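Local coordinates for protein 2-hydroxyisobutyryl-CoA synthetase (Aquincola tertiaricarbonis, PDB 6HDY) that is an acyl-CoA synthetase-type member of the ANL superfamily, built from an AMP-binding domain followed by a smaller C-terminal domain, at residues F67-F77 / R91-L100. Numbering follows the deposited sequence.
Sequences FYRRKWEEAGF and RVPVVKKTDL. With SO4 (sulfate ion), chain D.
P93 lies against the last turn of helix 66-74 in the AMP-binding part of this ANL-family chain, where the extended linker 92-96 runs along the helix toward helix 97-106. Its CG meets A75 CB at 3.6 Å, and its CD approaches W72 CD1 at 3.8 Å. V92 spreads its two methyls: CG1, anti to the backbone N (chi1 -174°), lies near the W72 indole, while CG2 sits over one face of the F77 ring in a CH-pi contact, 3.8 Å from the centroid. Farther along, V95 splits likewise, CG2 touching Y68 CE1 at 3.7 Å and CG1 reaching the edge of the F67 ring. The K71 chain, bent at its last torsion, brings NZ to V94 O in a weak hydrogen bond and to D99 OD2 in a long salt bridge. D99, in the first turn of helix 97-106, folds back on its N-cap residue: OD2 of D99 accepts a hydrogen bond from K96 N (3.0 Å), above the carboxylate plane. A Schellman motif at G76 ends helix 66-74 and turns F77 toward R91. Behind, helix 43-64 packs on W72, and Y68 OH hydrogen-bonds to P336 O. A water also links the segments, accepting from W72 NE1 at 3.1 Å and donating to P93 O at 2.8 Å.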
loop_
_atom_site.group_PDB
_atom_site.type_symbol
_atom_site.label_atom_id
_atom_site.label_comp_id
_atom_site.label_asym_id
_atom_site.label_seq_id
_atom_site.Cartn_x
_atom_site.Cartn_y
_atom_site.Cartn_z
ATOM N N PHE A 67 -31.654 3.330 -2.554
ATOM C CA PHE A 67 -31.225 3.028 -3.920
ATOM C C PHE A 67 -31.947 1.780 -4.390
ATOM O O PHE A 67 -32.509 1.792 -5.482
ATOM C CB PHE A 67 -29.692 2.816 -3.992
ATOM C CG PHE A 67 -29.205 2.204 -5.286
ATOM C CD1 PHE A 67 -29.068 2.977 -6.432
ATOM C CD2 PHE A 67 -28.920 0.845 -5.368
ATOM C CE1 PHE A 67 -28.663 2.401 -7.642
ATOM C CE2 PHE A 67 -28.508 0.275 -6.574
ATOM C CZ PHE A 67 -28.380 1.061 -7.702
ATOM N N TYR A 68 -31.907 0.695 -3.576
ATOM C CA TYR A 68 -32.597 -0.550 -3.872
ATOM C C TYR A 68 -34.105 -0.402 -3.754
ATOM O O TYR A 68 -34.811 -0.907 -4.614
ATOM C CB TYR A 68 -32.085 -1.701 -3.005
ATOM C CG TYR A 68 -30.716 -2.164 -3.431
ATOM C CD1 TYR A 68 -30.522 -2.800 -4.658
ATOM C CD2 TYR A 68 -29.605 -1.961 -2.618
ATOM C CE1 TYR A 68 -29.254 -3.188 -5.077
ATOM C CE2 TYR A 68 -28.333 -2.372 -3.017
ATOM C CZ TYR A 68 -28.166 -2.994 -4.245
ATOM O OH TYR A 68 -26.921 -3.396 -4.651
ATOM N N ARG A 69 -34.602 0.318 -2.736
ATOM C CA ARG A 69 -36.046 0.567 -2.567
ATOM C C ARG A 69 -36.635 1.254 -3.826
ATOM O O ARG A 69 -37.644 0.779 -4.344
ATOM C CB ARG A 69 -36.338 1.358 -1.269
ATOM C CG ARG A 69 -37.804 1.748 -1.065
ATOM C CD ARG A 69 -38.638 0.748 -0.269
ATOM N NE ARG A 69 -38.142 0.590 1.098
ATOM C CZ ARG A 69 -38.621 1.221 2.166
ATOM N NH1 ARG A 69 -39.676 2.024 2.057
ATOM N NH2 ARG A 69 -38.065 1.040 3.354
ATOM N N ARG A 70 -35.946 2.303 -4.356
ATOM C CA ARG A 70 -36.347 3.043 -5.565
ATOM C C ARG A 70 -36.249 2.204 -6.831
ATOM O O ARG A 70 -37.178 2.218 -7.642
ATOM C CB ARG A 70 -35.504 4.313 -5.745
ATOM C CG ARG A 70 -36.053 5.532 -5.015
ATOM C CD ARG A 70 -35.232 6.775 -5.331
ATOM N NE ARG A 70 -33.826 6.631 -4.935
ATOM C CZ ARG A 70 -33.341 6.983 -3.747
ATOM N NH1 ARG A 70 -34.139 7.513 -2.825
ATOM N NH2 ARG A 70 -32.056 6.809 -3.471
ATOM N N LYS A 71 -35.124 1.489 -7.004
ATOM C CA LYS A 71 -34.836 0.667 -8.180
ATOM C C LYS A 71 -35.808 -0.483 -8.300
ATOM O O LYS A 71 -36.340 -0.720 -9.385
ATOM C CB LYS A 71 -33.380 0.149 -8.168
ATOM C CG LYS A 71 -32.930 -0.364 -9.525
ATOM C CD LYS A 71 -31.620 -1.141 -9.474
ATOM C CE LYS A 71 -30.830 -1.048 -10.765
ATOM N NZ LYS A 71 -31.690 -1.148 -11.986
ATOM N N TRP A 72 -36.040 -1.193 -7.184
ATOM C CA TRP A 72 -36.948 -2.337 -7.137
ATOM C C TRP A 72 -38.377 -1.950 -7.366
ATOM O O TRP A 72 -39.057 -2.649 -8.120
ATOM C CB TRP A 72 -36.779 -3.145 -5.853
ATOM C CG TRP A 72 -35.431 -3.796 -5.750
ATOM C CD1 TRP A 72 -34.495 -3.925 -6.738
ATOM C CD2 TRP A 72 -34.855 -4.368 -4.573
ATOM N NE1 TRP A 72 -33.396 -4.584 -6.260
ATOM C CE2 TRP A 72 -33.577 -4.846 -4.925
ATOM C CE3 TRP A 72 -35.299 -4.530 -3.251
ATOM C CZ2 TRP A 72 -32.748 -5.503 -4.007
ATOM C CZ3 TRP A 72 -34.459 -5.139 -2.334
ATOM C CH2 TRP A 72 -33.209 -5.631 -2.716
ATOM N N GLU A 73 -38.823 -0.819 -6.780
ATOM C CA GLU A 73 -40.196 -0.310 -6.963
ATOM C C GLU A 73 -40.460 0.005 -8.449
ATOM O O GLU A 73 -41.531 -0.324 -8.964
ATOM C CB GLU A 73 -40.443 0.935 -6.095
ATOM C CG GLU A 73 -40.741 0.649 -4.628
ATOM C CD GLU A 73 -40.773 1.862 -3.710
ATOM O OE1 GLU A 73 -41.097 1.692 -2.512
ATOM O OE2 GLU A 73 -40.471 2.982 -4.185
ATOM N N GLU A 74 -39.452 0.587 -9.134
ATOM C CA GLU A 74 -39.463 0.940 -10.555
ATOM C C GLU A 74 -39.611 -0.311 -11.453
ATOM O O GLU A 74 -40.342 -0.249 -12.450
ATOM C CB GLU A 74 -38.190 1.756 -10.905
ATOM C CG GLU A 74 -38.068 2.244 -12.347
ATOM C CD GLU A 74 -39.242 3.035 -12.899
ATOM O OE1 GLU A 74 -39.376 4.230 -12.550
ATOM O OE2 GLU A 74 -40.026 2.455 -13.686
ATOM N N ALA A 75 -38.971 -1.446 -11.070
ATOM C CA ALA A 75 -39.051 -2.718 -11.806
ATOM C C ALA A 75 -40.208 -3.632 -11.354
ATOM O O ALA A 75 -40.349 -4.751 -11.865
ATOM C CB ALA A 75 -37.730 -3.462 -11.723
ATOM N N GLY A 76 -41.024 -3.136 -10.423
ATOM C CA GLY A 76 -42.178 -3.844 -9.874
ATOM C C GLY A 76 -41.812 -5.015 -8.984
ATOM O O GLY A 76 -42.458 -6.062 -9.043
ATOM N N PHE A 77 -40.786 -4.841 -8.144
ATOM C CA PHE A 77 -40.312 -5.885 -7.245
ATOM C C PHE A 77 -40.339 -5.487 -5.757
ATOM O O PHE A 77 -39.926 -4.387 -5.376
ATOM C CB PHE A 77 -38.910 -6.393 -7.666
ATOM C CG PHE A 77 -38.327 -7.415 -6.718
ATOM C CD1 PHE A 77 -38.827 -8.715 -6.679
ATOM C CD2 PHE A 77 -37.328 -7.062 -5.814
ATOM C CE1 PHE A 77 -38.314 -9.651 -5.775
ATOM C CE2 PHE A 77 -36.818 -7.997 -4.908
ATOM C CZ PHE A 77 -37.323 -9.281 -4.885
ATOM N N ARG A 91 -37.358 -11.256 -11.812
ATOM C CA ARG A 91 -37.987 -10.096 -11.176
ATOM C C ARG A 91 -37.028 -9.011 -10.718
ATOM O O ARG A 91 -37.377 -7.827 -10.789
ATOM C CB ARG A 91 -38.888 -10.520 -9.997
ATOM C CG ARG A 91 -39.949 -11.546 -10.337
ATOM C CD ARG A 91 -40.661 -12.019 -9.082
ATOM N NE ARG A 91 -41.725 -12.975 -9.391
ATOM C CZ ARG A 91 -42.972 -12.642 -9.708
ATOM N NH1 ARG A 91 -43.867 -13.583 -9.976
ATOM N NH2 ARG A 91 -43.336 -11.363 -9.755
ATOM N N VAL A 92 -35.847 -9.408 -10.210
ATOM C CA VAL A 92 -34.859 -8.471 -9.677
ATOM C C VAL A 92 -34.050 -7.815 -10.810
ATOM O O VAL A 92 -33.321 -8.507 -11.529
ATOM C CB VAL A 92 -33.964 -9.096 -8.570
ATOM C CG1 VAL A 92 -33.040 -8.057 -7.934
ATOM C CG2 VAL A 92 -34.798 -9.793 -7.505
ATOM N N PRO A 93 -34.164 -6.469 -10.978
ATOM C CA PRO A 93 -33.370 -5.795 -12.023
ATOM C C PRO A 93 -31.879 -5.798 -11.684
ATOM O O PRO A 93 -31.514 -5.672 -10.506
ATOM C CB PRO A 93 -33.935 -4.371 -12.023
ATOM C CG PRO A 93 -34.408 -4.161 -10.624
ATOM C CD PRO A 93 -34.951 -5.493 -10.186
ATOM N N VAL A 94 -31.024 -5.957 -12.702
ATOM C CA VAL A 94 -29.580 -5.918 -12.484
ATOM C C VAL A 94 -29.108 -4.492 -12.171
ATOM O O VAL A 94 -29.662 -3.513 -12.679
ATOM C CB VAL A 94 -28.732 -6.532 -13.631
ATOM C CG1 VAL A 94 -28.976 -8.021 -13.762
ATOM C CG2 VAL A 94 -28.952 -5.807 -14.965
ATOM N N VAL A 95 -28.067 -4.388 -11.357
ATOM C CA VAL A 95 -27.431 -3.114 -11.045
ATOM C C VAL A 95 -26.307 -2.939 -12.065
ATOM O O VAL A 95 -25.581 -3.885 -12.331
ATOM C CB VAL A 95 -26.868 -3.093 -9.607
ATOM C CG1 VAL A 95 -26.084 -1.794 -9.345
ATOM C CG2 VAL A 95 -27.986 -3.290 -8.580
ATOM N N LYS A 96 -26.194 -1.749 -12.644
ATOM C CA LYS A 96 -25.120 -1.377 -13.566
ATOM C C LYS A 96 -24.134 -0.457 -12.814
ATOM O O LYS A 96 -24.533 0.230 -11.872
ATOM C CB LYS A 96 -25.694 -0.657 -14.797
ATOM C CG LYS A 96 -26.451 -1.569 -15.765
ATOM C CD LYS A 96 -27.167 -0.760 -16.839
ATOM C CE LYS A 96 -27.787 -1.615 -17.920
ATOM N NZ LYS A 96 -28.609 -0.805 -18.866
ATOM N N LYS A 97 -22.856 -0.437 -13.231
ATOM C CA LYS A 97 -21.834 0.447 -12.639
ATOM C C LYS A 97 -22.234 1.941 -12.808
ATOM O O LYS A 97 -22.015 2.747 -11.900
ATOM C CB LYS A 97 -20.453 0.160 -13.236
ATOM C CG LYS A 97 -19.588 -0.758 -12.367
ATOM C CD LYS A 97 -19.423 -2.148 -12.959
ATOM C CE LYS A 97 -18.267 -2.250 -13.913
ATOM N NZ LYS A 97 -18.626 -3.070 -15.105
ATOM N N THR A 98 -22.915 2.275 -13.920
ATOM C CA THR A 98 -23.437 3.620 -14.174
ATOM C C THR A 98 -24.498 4.003 -13.110
ATOM O O THR A 98 -24.594 5.186 -12.765
ATOM C CB THR A 98 -24.028 3.733 -15.594
ATOM O OG1 THR A 98 -25.152 2.864 -15.705
ATOM C CG2 THR A 98 -23.020 3.399 -16.685
ATOM N N ASP A 99 -25.271 3.001 -12.576
ATOM C CA ASP A 99 -26.288 3.250 -11.544
ATOM C C ASP A 99 -25.634 3.628 -10.224
ATOM O O ASP A 99 -26.124 4.501 -9.533
ATOM C CB ASP A 99 -27.229 2.032 -11.362
ATOM C CG ASP A 99 -27.989 1.619 -12.616
ATOM O OD1 ASP A 99 -28.366 2.519 -13.408
ATOM O OD2 ASP A 99 -28.246 0.411 -12.782
ATOM N N LEU A 100 -24.497 2.994 -9.900
ATOM C CA LEU A 100 -23.724 3.262 -8.687
ATOM C C LEU A 100 -23.150 4.690 -8.696
ATOM O O LEU A 100 -23.209 5.390 -7.681
ATOM C CB LEU A 100 -22.586 2.228 -8.591
ATOM C CG LEU A 100 -22.833 0.941 -7.799
ATOM C CD1 LEU A 100 -24.315 0.680 -7.506
ATOM C CD2 LEU A 100 -22.124 -0.220 -8.429
HETATM S S SO4 D . -30.243 6.890 -6.708
HETATM O O1 SO4 D . -29.734 6.693 -5.329
HETATM O O2 SO4 D . -30.148 8.303 -7.105
HETATM O O3 SO4 D . -31.653 6.450 -6.749
HETATM O O4 SO4 D . -29.484 6.099 -7.697
HETATM O O HOH W 1 -30.843 -5.231 -7.865
HETATM O O HOH W 2 -41.815 -8.824 -9.310
#